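Local coordinates for beta-alanyl-CoA:ammonia lyase 2 (Clostridium propionicum, PDB 4MZQ), which probably acts as a lyase that releases ammonia from beta-alanyl-CoA, and binds propionyl-CoA and zinc, at residues Ser49-Tyr54 / Gly120-Ala125. Residues are numbered along the deposited sequence; the frame is centred on the assembly and turned at random.
Sequences SLFLGY and GSLFIA. With 1VU (propionyl Coenzyme A), chain M.
Leu50 and Phe123 form an antiparallel hydrogen-bonded pair: Leu50 N gives a nearly straight bond (167° at the hydrogen) to Phe123 O, and Phe123 N returns one of 2.7 Å to Leu50 O. Phe51 pairs with Leu122 next, and between Phe51 and Gly53 the register slips by one residue. Leu52 N reaches Ser121 O at 2.8 Å, while Ser121 N bonds to Gly53 O, so Leu52 and Gly53 both face Ser121 in a classic beta bulge. Gly53, at phi 158°, adopts a backbone conformation in which a CB would collide with the carbonyl O of Leu52.

Among the apolar contacts, Leu122 sets CG over one face of the Phe51 ring, 4.0 Å from its centroid, in a CH-pi contact displaced toward the rim. Its CD2 passes 3.5 Å from Phe51 CD1 and also lies against Ser49 OG. On this side Ser49 touches Met41 and Tyr54 touches Val30 and Trp33, all on helix 27-45, the long helix that the curved antiparallel sheet wraps in the hot-dog fold. Tyr54 and Gly53 also pair with a strand of the second subunit, which carries the sheet across the interface.

The bulge turns Leu52 toward strand 106-123, and its CG meets Phe123 CB at 3.7 Å. With CG anti to the backbone N (chi1 172°), the Phe123 ring swings away from the neighbouring strand and offers a face to C12 of propionyl-CoA.

Coenzyme A binds along the face that carries Leu50, Ser121 and Phe123. Phe51 O accepts a 3.0 Å hydrogen bond from N of its pantetheine arm, Leu50 CA lies 3.8 Å from the ligand's sulfur, S, and Ser121 OG approaches the adenine at C20 (3.4 Å). Asn80, Gln81 and Ser82, with Glu58 and Phe59 of the second subunit, also hydrogen-bond the ligand, so the site spans two chains.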
loop_
_atom_site.group_PDB
_atom_site.type_symbol
_atom_site.label_atom_id
_atom_site.label_comp_id
_atom_site.label_asym_id
_atom_site.label_seq_id
_atom_site.Cartn_x
_atom_site.Cartn_y
_atom_site.Cartn_z
ATOM N N SER A 49 6.457 15.936 16.786
ATOM C CA SER A 49 6.606 15.204 18.050
ATOM C C SER A 49 6.965 13.731 17.851
ATOM O O SER A 49 6.974 13.222 16.728
ATOM C CB SER A 49 5.327 15.304 18.908
ATOM O OG SER A 49 4.454 14.200 18.657
ATOM N N LEU A 50 7.298 13.067 18.956
ATOM C CA LEU A 50 7.440 11.617 18.977
ATOM C C LEU A 50 6.432 11.000 19.940
ATOM O O LEU A 50 6.248 11.475 21.075
ATOM C CB LEU A 50 8.865 11.211 19.381
ATOM C CG LEU A 50 9.993 11.656 18.442
ATOM C CD1 LEU A 50 11.354 11.538 19.135
ATOM C CD2 LEU A 50 9.986 10.841 17.150
ATOM N N PHE A 51 5.793 9.920 19.519
ATOM C CA PHE A 51 4.860 9.249 20.411
ATOM C C PHE A 51 5.630 8.490 21.493
ATOM O O PHE A 51 6.507 7.681 21.195
ATOM C CB PHE A 51 3.953 8.307 19.618
ATOM C CG PHE A 51 2.522 8.348 20.059
ATOM C CD1 PHE A 51 1.580 9.057 19.335
ATOM C CD2 PHE A 51 2.122 7.691 21.211
ATOM C CE1 PHE A 51 0.262 9.110 19.740
ATOM C CE2 PHE A 51 0.802 7.739 21.629
ATOM C CZ PHE A 51 -0.132 8.450 20.893
ATOM N N LEU A 52 5.294 8.741 22.752
ATOM C CA LEU A 52 5.958 8.058 23.870
ATOM C C LEU A 52 5.381 6.674 24.157
ATOM O O LEU A 52 6.105 5.740 24.512
ATOM C CB LEU A 52 5.850 8.888 25.154
ATOM C CG LEU A 52 6.626 10.202 25.203
ATOM C CD1 LEU A 52 5.961 11.165 26.162
ATOM C CD2 LEU A 52 8.071 9.955 25.609
ATOM N N GLY A 53 4.062 6.575 24.087
ATOM C CA GLY A 53 3.384 5.338 24.413
ATOM C C GLY A 53 1.936 5.570 24.775
ATOM O O GLY A 53 1.439 6.700 24.740
ATOM N N TYR A 54 1.256 4.476 25.103
ATOM C CA TYR A 54 -0.139 4.479 25.512
ATOM C C TYR A 54 -0.330 3.829 26.871
ATOM O O TYR A 54 0.245 2.780 27.141
ATOM C CB TYR A 54 -0.993 3.698 24.520
ATOM C CG TYR A 54 -1.185 4.329 23.165
ATOM C CD1 TYR A 54 -0.320 4.054 22.116
ATOM C CD2 TYR A 54 -2.272 5.170 22.921
ATOM C CE1 TYR A 54 -0.512 4.612 20.863
ATOM C CE2 TYR A 54 -2.471 5.726 21.675
ATOM C CZ TYR A 54 -1.589 5.447 20.651
ATOM O OH TYR A 54 -1.805 6.013 19.417
ATOM N N GLY A 120 -2.768 8.333 25.618
ATOM C CA GLY A 120 -1.412 8.208 25.121
ATOM C C GLY A 120 -0.691 9.518 25.296
ATOM O O GLY A 120 -1.329 10.553 25.481
ATOM N N SER A 121 0.635 9.478 25.205
ATOM C CA SER A 121 1.438 10.659 25.451
ATOM C C SER A 121 2.450 10.865 24.343
ATOM O O SER A 121 2.938 9.898 23.755
ATOM C CB SER A 121 2.160 10.543 26.792
ATOM O OG SER A 121 1.235 10.500 27.864
ATOM N N LEU A 122 2.776 12.122 24.083
ATOM C CA LEU A 122 3.741 12.468 23.052
ATOM C C LEU A 122 4.802 13.394 23.632
ATOM O O LEU A 122 4.585 14.038 24.656
ATOM C CB LEU A 122 3.037 13.129 21.854
ATOM C CG LEU A 122 1.961 12.271 21.171
ATOM C CD1 LEU A 122 0.604 12.568 21.794
ATOM C CD2 LEU A 122 1.906 12.523 19.667
ATOM N N PHE A 123 5.939 13.458 22.945
ATOM C CA PHE A 123 7.150 14.129 23.399
ATOM C C PHE A 123 7.582 15.203 22.406
ATOM O O PHE A 123 7.664 14.943 21.213
ATOM C CB PHE A 123 8.252 13.084 23.565
ATOM C CG PHE A 123 9.624 13.644 23.846
ATOM C CD1 PHE A 123 10.028 13.871 25.154
ATOM C CD2 PHE A 123 10.524 13.888 22.820
ATOM C CE1 PHE A 123 11.292 14.360 25.435
ATOM C CE2 PHE A 123 11.800 14.385 23.092
ATOM C CZ PHE A 123 12.182 14.616 24.402
ATOM N N ILE A 124 7.872 16.399 22.913
ATOM C CA ILE A 124 8.597 17.393 22.141
ATOM C C ILE A 124 9.745 17.893 23.002
ATOM O O ILE A 124 9.513 18.455 24.065
ATOM C CB ILE A 124 7.717 18.584 21.723
ATOM C CG1 ILE A 124 6.465 18.094 20.993
ATOM C CG2 ILE A 124 8.515 19.551 20.838
ATOM C CD1 ILE A 124 5.511 19.217 20.623
ATOM N N ALA A 125 10.975 17.645 22.562
ATOM C CA ALA A 125 12.150 18.122 23.275
ATOM C C ALA A 125 12.037 19.627 23.504
ATOM O O ALA A 125 11.518 20.347 22.649
ATOM C CB ALA A 125 13.423 17.787 22.493
HETATM O O14 1VU M . 8.214 15.572 32.854
HETATM P P2 1VU M . 7.799 15.551 31.395
HETATM O O15 1VU M . 8.853 16.086 30.463
HETATM O O16 1VU M . 6.404 16.076 31.158
HETATM O O13 1VU M . 7.628 13.977 31.063
HETATM C C23 1VU M . 8.737 13.123 30.774
HETATM C C22 1VU M . 8.292 11.709 31.072
HETATM O O12 1VU M . 7.540 11.578 32.295
HETATM C C16 1VU M . 7.453 11.406 29.838
HETATM N N2 1VU M . 7.380 9.980 29.489
HETATM C C21 1VU M . 6.226 9.346 29.325
HETATM N N6 1VU M . 4.953 9.764 29.439
HETATM C C20 1VU M . 3.959 8.889 29.226
HETATM N N5 1VU M . 4.194 7.614 28.906
HETATM C C19 1VU M . 5.459 7.164 28.777
HETATM N N4 1VU M . 5.695 5.877 28.453
HETATM C C18 1VU M . 6.507 8.037 28.993
HETATM N N3 1VU M . 7.853 7.915 28.968
HETATM C C17 1VU M . 8.382 9.121 29.276
HETATM O O11 1VU M . 8.120 12.037 28.748
HETATM C C15 1VU M . 8.980 13.062 29.262
HETATM C C14 1VU M . 10.429 12.727 28.914
HETATM O O10 1VU M . 10.847 11.507 29.542
HETATM P P1 1VU M . 12.353 10.988 29.347
HETATM O O8 1VU M . 13.275 12.152 29.639
HETATM O O9 1VU M . 12.543 9.687 30.071
HETATM O O7 1VU M . 12.332 10.762 27.749
HETATM P P 1VU M . 13.049 9.509 27.049
HETATM O O5 1VU M . 14.516 9.533 27.427
HETATM O O6 1VU M . 12.185 8.288 27.274
HETATM O O4 1VU M . 12.951 9.954 25.514
HETATM C C13 1VU M . 11.662 9.996 24.898
HETATM C C10 1VU M . 11.825 9.728 23.407
HETATM C C11 1VU M . 10.495 9.994 22.699
HETATM C C12 1VU M . 12.931 10.612 22.838
HETATM C C9 1VU M . 12.239 8.262 23.279
HETATM O O3 1VU M . 11.444 7.472 24.175
HETATM C C8 1VU M . 12.089 7.752 21.871
HETATM O O2 1VU M . 12.823 8.139 20.975
HETATM N N1 1VU M . 11.138 6.846 21.705
HETATM C C7 1VU M . 10.633 6.434 20.405
HETATM C C6 1VU M . 9.552 7.405 19.966
HETATM C C5 1VU M . 8.980 6.997 18.626
HETATM O O1 1VU M . 9.730 6.610 17.739
HETATM N N 1VU M . 7.651 7.090 18.500
HETATM C C4 1VU M . 6.951 6.651 17.292
HETATM C C3 1VU M . 7.180 7.524 16.047
HETATM S S 1VU M . 6.423 9.168 16.210
#